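Local coordinates for protein dTDP-4-dehydrorhamnose reductase (Bacillus anthracis, PDB 3SC6) that catalyses the NADPH-dependent reduction of dTDP-4-dehydrorhamnose to dTDP-L-rhamnose, a step of the rhamnose biosynthetic pathway, at residues Ile60-Ala65 with Arg88-Ala93; Gln139-Lys142 with Lys147-Ile150. All coordinates share one frame; numbering follows the deposited sequence.

Interaction 1. Residues Ile60-Ala65 with Arg88-Ala93; sequences IIHCAA and RNVAVA. With NAP (NADP nicotinamide-adenine-dinucleotide phosphate), chain G.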
loop_
_atom_site.group_PDB
_atom_site.type_symbol
_atom_site.label_atom_id
_atom_site.label_comp_id
_atom_site.label_asym_id
_atom_site.label_seq_id
_atom_site.Cartn_x
_atom_site.Cartn_y
_atom_site.Cartn_z
ATOM N N ILE A 60 -10.526 4.097 -11.401
ATOM C CA ILE A 60 -9.111 3.898 -11.670
ATOM C C ILE A 60 -8.379 3.662 -10.363
ATOM O O ILE A 60 -8.286 4.558 -9.522
ATOM C CB ILE A 60 -8.445 5.083 -12.385
ATOM C CG1 ILE A 60 -9.076 5.322 -13.753
ATOM C CG2 ILE A 60 -6.962 4.806 -12.574
ATOM C CD1 ILE A 60 -8.420 6.461 -14.525
ATOM N N ILE A 61 -7.875 2.445 -10.190
ATOM C CA ILE A 61 -7.143 2.093 -8.992
ATOM C C ILE A 61 -5.676 2.231 -9.352
ATOM O O ILE A 61 -5.102 1.387 -10.032
ATOM C CB ILE A 61 -7.462 0.685 -8.527
ATOM C CG1 ILE A 61 -8.973 0.543 -8.323
ATOM C CG2 ILE A 61 -6.702 0.383 -7.251
ATOM C CD1 ILE A 61 -9.408 -0.831 -7.893
ATOM N N HIS A 62 -5.078 3.321 -8.895
ATOM C CA HIS A 62 -3.689 3.604 -9.172
ATOM C C HIS A 62 -2.740 2.919 -8.190
ATOM O O HIS A 62 -2.555 3.383 -7.061
ATOM C CB HIS A 62 -3.488 5.110 -9.136
ATOM C CG HIS A 62 -2.124 5.547 -9.545
ATOM N ND1 HIS A 62 -1.803 5.811 -10.859
ATOM C CD2 HIS A 62 -1.005 5.788 -8.826
ATOM C CE1 HIS A 62 -0.541 6.189 -10.932
ATOM N NE2 HIS A 62 -0.033 6.185 -9.713
ATOM N N CYS A 63 -2.136 1.817 -8.628
ATOM C CA CYS A 63 -1.204 1.065 -7.787
ATOM C C CYS A 63 0.251 1.278 -8.203
ATOM O O CYS A 63 1.165 0.998 -7.428
ATOM C CB CYS A 63 -1.536 -0.425 -7.833
ATOM S SG CYS A 63 -3.215 -0.820 -7.281
ATOM N N ALA A 64 0.464 1.775 -9.420
ATOM C CA ALA A 64 1.813 2.022 -9.929
ATOM C C ALA A 64 2.614 2.913 -8.978
ATOM O O ALA A 64 2.093 3.900 -8.454
ATOM C CB ALA A 64 1.749 2.652 -11.319
ATOM N N ALA A 65 3.879 2.557 -8.760
ATOM C CA ALA A 65 4.747 3.326 -7.872
ATOM C C ALA A 65 6.161 2.750 -7.770
ATOM O O ALA A 65 6.407 1.586 -8.105
ATOM C CB ALA A 65 4.130 3.411 -6.484
ATOM N N ARG A 88 0.242 12.721 -10.999
ATOM C CA ARG A 88 -0.279 13.941 -11.601
ATOM C C ARG A 88 -0.863 13.626 -12.992
ATOM O O ARG A 88 -1.942 14.114 -13.337
ATOM C CB ARG A 88 0.838 14.998 -11.609
ATOM C CG ARG A 88 0.505 16.394 -12.138
ATOM C CD ARG A 88 0.220 16.434 -13.614
ATOM N NE ARG A 88 1.363 15.905 -14.345
ATOM C CZ ARG A 88 2.432 16.614 -14.701
ATOM N NH1 ARG A 88 3.417 16.024 -15.365
ATOM N NH2 ARG A 88 2.529 17.903 -14.388
ATOM N N ASN A 89 -0.168 12.789 -13.763
ATOM C CA ASN A 89 -0.621 12.399 -15.107
ATOM C C ASN A 89 -1.908 11.576 -15.045
ATOM O O ASN A 89 -2.833 11.785 -15.831
ATOM C CB ASN A 89 0.455 11.575 -15.827
ATOM C CG ASN A 89 1.743 12.346 -16.048
ATOM O OD1 ASN A 89 1.793 13.559 -15.875
ATOM N ND2 ASN A 89 2.789 11.639 -16.463
ATOM N N VAL A 90 -1.954 10.623 -14.119
ATOM C CA VAL A 90 -3.137 9.775 -13.960
ATOM C C VAL A 90 -4.293 10.613 -13.430
ATOM O O VAL A 90 -5.457 10.311 -13.692
ATOM C CB VAL A 90 -2.862 8.582 -13.023
ATOM C CG1 VAL A 90 -4.136 7.788 -12.760
ATOM C CG2 VAL A 90 -1.769 7.692 -13.616
ATOM N N ALA A 91 -3.963 11.673 -12.692
ATOM C CA ALA A 91 -4.970 12.566 -12.135
ATOM C C ALA A 91 -5.632 13.330 -13.275
ATOM O O ALA A 91 -6.861 13.368 -13.379
ATOM C CB ALA A 91 -4.344 13.517 -11.145
ATOM N N VAL A 92 -4.809 13.932 -14.130
ATOM C CA VAL A 92 -5.300 14.691 -15.278
ATOM C C VAL A 92 -6.258 13.837 -16.114
ATOM O O VAL A 92 -7.393 14.237 -16.370
ATOM C CB VAL A 92 -4.133 15.174 -16.175
ATOM C CG1 VAL A 92 -4.658 15.825 -17.438
ATOM C CG2 VAL A 92 -3.223 16.125 -15.406
ATOM N N ALA A 93 -5.799 12.656 -16.520
ATOM C CA ALA A 93 -6.611 11.742 -17.325
ATOM C C ALA A 93 -7.918 11.382 -16.618
ATOM O O ALA A 93 -8.983 11.361 -17.240
ATOM C CB ALA A 93 -5.824 10.488 -17.649
HETATM P PA NAP G . 5.077 -3.026 -6.039
HETATM O O1A NAP G . 6.434 -2.400 -6.252
HETATM O O2A NAP G . 4.932 -4.529 -6.143
HETATM O O5B NAP G . 4.021 -2.353 -7.049
HETATM C C5B NAP G . 4.341 -1.201 -7.824
HETATM C C4B NAP G . 4.244 -1.560 -9.303
HETATM O O4B NAP G . 4.327 -0.368 -10.101
HETATM C C3B NAP G . 5.376 -2.486 -9.746
HETATM O O3B NAP G . 4.874 -3.689 -10.333
HETATM C C2B NAP G . 6.142 -1.684 -10.773
HETATM O O2B NAP G . 6.643 -2.502 -11.830
HETATM C C1B NAP G . 5.103 -0.680 -11.257
HETATM N N9A NAP G . 5.722 0.489 -11.940
HETATM C C8A NAP G . 6.962 0.984 -11.766
HETATM N N7A NAP G . 7.132 2.030 -12.606
HETATM C C5A NAP G . 5.995 2.176 -13.311
HETATM C C6A NAP G . 5.549 3.110 -14.372
HETATM N N6A NAP G . 6.371 4.087 -14.825
HETATM N N1A NAP G . 4.298 2.964 -14.868
HETATM C C2A NAP G . 3.486 1.991 -14.411
HETATM N N3A NAP G . 3.877 1.130 -13.449
HETATM C C4A NAP G . 5.113 1.201 -12.892
HETATM O O3 NAP G . 4.512 -2.544 -4.604
HETATM P PN NAP G . 2.958 -2.691 -4.171
HETATM O O1N NAP G . 2.919 -2.930 -2.679
HETATM O O2N NAP G . 2.237 -3.622 -5.113
HETATM O O5D NAP G . 2.382 -1.218 -4.443
HETATM C C5D NAP G . 1.079 -0.851 -3.990
HETATM C C4D NAP G . 1.073 0.590 -3.481
HETATM O O4D NAP G . 1.070 0.608 -2.045
HETATM C C3D NAP G . 2.290 1.390 -3.937
HETATM O O3D NAP G . 1.874 2.589 -4.595
HETATM C C2D NAP G . 3.054 1.718 -2.672
HETATM O O2D NAP G . 3.590 3.040 -2.745
HETATM C C1D NAP G . 2.019 1.568 -1.562
HETATM N N1N NAP G . 2.590 1.133 -0.278
HETATM C C2N NAP G . 3.240 -0.040 -0.191
HETATM C C3N NAP G . 3.782 -0.467 1.021
HETATM C C7N NAP G . 4.508 -1.785 1.084
HETATM O O7N NAP G . 4.670 -2.421 0.053
HETATM N N7N NAP G . 4.958 -2.245 2.250
HETATM C C4N NAP G . 3.637 0.336 2.148
HETATM C C5N NAP G . 2.958 1.538 2.035
HETATM C C6N NAP G . 2.437 1.916 0.802
HETATM P P2B NAP G . 8.213 -2.857 -11.920
HETATM O O1X NAP G . 8.258 -3.925 -12.985
HETATM O O2X NAP G . 8.879 -1.560 -12.314
HETATM O O3X NAP G . 8.571 -3.335 -10.535
#

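Interaction 2. Residues Gln139-Lys142 with Lys147-Ile150; sequences QFVK and KYFI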
loop_
_atom_site.group_PDB
_atom_site.type_symbol
_atom_site.label_atom_id
_atom_site.label_comp_id
_atom_site.label_asym_id
_atom_site.label_seq_id
_atom_site.Cartn_x
_atom_site.Cartn_y
_atom_site.Cartn_z
ATOM N N GLN A 139 -0.826 15.356 -3.266
ATOM C CA GLN A 139 -1.184 16.744 -3.520
ATOM C C GLN A 139 -1.617 16.974 -4.969
ATOM O O GLN A 139 -2.607 17.662 -5.194
ATOM C CB GLN A 139 -0.066 17.700 -3.096
ATOM C CG GLN A 139 0.258 17.654 -1.594
ATOM C CD GLN A 139 -0.925 18.047 -0.697
ATOM O OE1 GLN A 139 -1.953 18.531 -1.166
ATOM N NE2 GLN A 139 -0.760 17.855 0.603
ATOM N N PHE A 140 -0.908 16.421 -5.959
ATOM C CA PHE A 140 -1.354 16.641 -7.340
ATOM C C PHE A 140 -2.741 16.058 -7.555
ATOM O O PHE A 140 -3.508 16.586 -8.351
ATOM C CB PHE A 140 -0.414 16.101 -8.419
ATOM C CG PHE A 140 0.893 16.821 -8.530
ATOM C CD1 PHE A 140 0.951 18.062 -9.145
ATOM C CD2 PHE A 140 2.076 16.210 -8.168
ATOM C CE1 PHE A 140 2.161 18.726 -9.299
ATOM C CE2 PHE A 140 3.292 16.865 -8.331
ATOM C CZ PHE A 140 3.332 18.123 -8.897
ATOM N N VAL A 141 -3.059 14.966 -6.858
ATOM C CA VAL A 141 -4.375 14.337 -6.991
ATOM C C VAL A 141 -5.472 15.259 -6.455
ATOM O O VAL A 141 -6.486 15.467 -7.124
ATOM C CB VAL A 141 -4.447 12.963 -6.289
ATOM C CG1 VAL A 141 -5.869 12.410 -6.337
ATOM C CG2 VAL A 141 -3.464 11.990 -6.917
ATOM N N LYS A 142 -5.279 15.805 -5.255
ATOM C CA LYS A 142 -6.273 16.709 -4.671
ATOM C C LYS A 142 -6.374 17.998 -5.469
ATOM O O LYS A 142 -7.449 18.586 -5.586
ATOM C CB LYS A 142 -5.913 17.110 -3.240
ATOM C CG LYS A 142 -5.909 16.032 -2.171
ATOM C CD LYS A 142 -5.517 16.709 -0.843
ATOM C CE LYS A 142 -5.560 15.798 0.368
ATOM N NZ LYS A 142 -6.937 15.301 0.665
ATOM N N LYS A 147 -12.718 13.603 -7.556
ATOM C CA LYS A 147 -13.429 12.351 -7.308
ATOM C C LYS A 147 -12.320 11.363 -7.032
ATOM O O LYS A 147 -11.905 10.625 -7.923
ATOM C CB LYS A 147 -14.235 11.898 -8.520
ATOM C CG LYS A 147 -15.331 12.842 -8.975
ATOM C CD LYS A 147 -16.037 12.259 -10.198
ATOM C CE LYS A 147 -17.150 13.157 -10.702
ATOM N NZ LYS A 147 -17.840 12.563 -11.889
ATOM N N TYR A 148 -11.836 11.351 -5.794
ATOM C CA TYR A 148 -10.747 10.459 -5.424
ATOM C C TYR A 148 -10.809 9.908 -4.010
ATOM O O TYR A 148 -11.543 10.396 -3.155
ATOM C CB TYR A 148 -9.417 11.220 -5.553
ATOM C CG TYR A 148 -9.382 12.457 -4.685
ATOM C CD1 TYR A 148 -9.074 12.369 -3.334
ATOM C CD2 TYR A 148 -9.654 13.713 -5.211
ATOM C CE1 TYR A 148 -9.052 13.490 -2.529
ATOM C CE2 TYR A 148 -9.629 14.847 -4.407
ATOM C CZ TYR A 148 -9.324 14.723 -3.068
ATOM O OH TYR A 148 -9.293 15.828 -2.249
ATOM N N PHE A 149 -9.990 8.889 -3.789
ATOM C CA PHE A 149 -9.870 8.229 -2.513
ATOM C C PHE A 149 -8.386 8.023 -2.272
ATOM O O PHE A 149 -7.765 7.188 -2.930
ATOM C CB PHE A 149 -10.519 6.843 -2.518
ATOM C CG PHE A 149 -11.977 6.842 -2.833
ATOM C CD1 PHE A 149 -12.911 6.968 -1.832
ATOM C CD2 PHE A 149 -12.416 6.665 -4.130
ATOM C CE1 PHE A 149 -14.257 6.945 -2.122
ATOM C CE2 PHE A 149 -13.762 6.638 -4.420
ATOM C CZ PHE A 149 -14.681 6.781 -3.418
ATOM N N ILE A 150 -7.798 8.799 -1.372
ATOM C CA ILE A 150 -6.381 8.637 -1.074
ATOM C C ILE A 150 -6.361 7.585 0.022
ATOM O O ILE A 150 -6.815 7.840 1.134
ATOM C CB ILE A 150 -5.708 9.939 -0.618
ATOM C CG1 ILE A 150 -5.776 10.980 -1.735
ATOM C CG2 ILE A 150 -4.260 9.689 -0.280
ATOM C CD1 ILE A 150 -5.110 12.291 -1.395
#

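Interaction 1. Residues Ile60-Ala65 with Arg88-Ala93
Within a beta-alpha-beta crossover of the Rossmann fold, Ile60 and His62 of strand 59-62 both lean on Val90 of helix 76-97; the helix then leads into the neighbouring parallel strand 100-106. The strand's alternation sets this up: Ile60 and His62 direct their CB atoms at the helix, while Ile61 turns to the other side of the sheet. Val90 meets both, and its two methyls divide the work. CG1 of Val90, anti to the backbone N (chi1 174°), reaches CG2 of Ile60 at 4.1 Å. CG2 of Val90 sits by the imidazole, 3.3 Å from CE1 of His62, approaching the ring obliquely. All three side chains are buried, and Leu101 of strand 100-106 touches each of them. One helical residue earlier, Asn89 OD1 takes two N-H groups from Arg88, at 2.8 Å from NE and 3.0 Å from NH1; OD1 lies close to the guanidinium plane, so the arginine grips it side-on with both nitrogens. With Asn89 ND2 also given to Ile42 O, the amide is fixed at both ends. Beyond the strand the chain runs into the NADP pocket as Cys63-Ala65. The CB of Ala64 lies beside the adenine, 3.4 Å from N3A of NADP. The backbone N of Ala65 donates to the ribose oxygen O4B of NADP, 3.2 Å away and fairly straight at 160°.

Interaction 2. Residues Gln139-Lys142 with Lys147-Ile150
Tyr148 and Lys142 bury the largest areas in this contact, where the last turns of helix 129-144 pack against the start of strand 148-157 just after a tight connection. Tyr148 stands up from the strand with CG between the backbone N and the carbonyl carbon (chi1 58°), which sends the ring across the helix, nearly perpendicular to its axis. OH of Tyr148 comes within 3.4 Å of CG of Lys142, the two side chains crossing at about a right angle. At the root of the ring, CB of Tyr148 meets CG1 of Val141 at 3.8 Å, so neighbouring helix residues meet the two ends of one tyrosine. Ile150, two places along the strand and on the same side, brings its CD1 to within 3.9 Å of CG of Lys142. The lysine chain runs extended past both partners and bends at its last torsion (chi4 -64°), and NZ is hydrogen-bonded to Thr209 OG1 on strand 208-211. Deeper in, Val141 also rests on Leu101 and Tyr103 of strand 100-106. The chemistry is therefore split within one residue: the methylenes of Lys142 serve as apolar surface for a tyrosine and an isoleucine, while its amino group finds a polar partner beyond them.

From the N terminus, the chain leaves strand 59-62 through the NADP-binding loop and returns along helix 76-97, where interaction 1 closes a loop of 22 intervening residues. Strand 100-106 follows, then helix 129-144, whose Tyr130 and Lys134 hydrogen-bond to NADP. Interaction 2 closes the short turn from that helix into strand 148-157. The two contacts come in series, neither nested nor crossed. Their strands lie on opposite sides of strand 100-106 in one parallel part of the sheet, and Leu101 touches both Val90 and Val141. The helices also meet directly, with CG of Arg88 3.5 Å from CD1 of Phe140, and Ala91 packs against Val141.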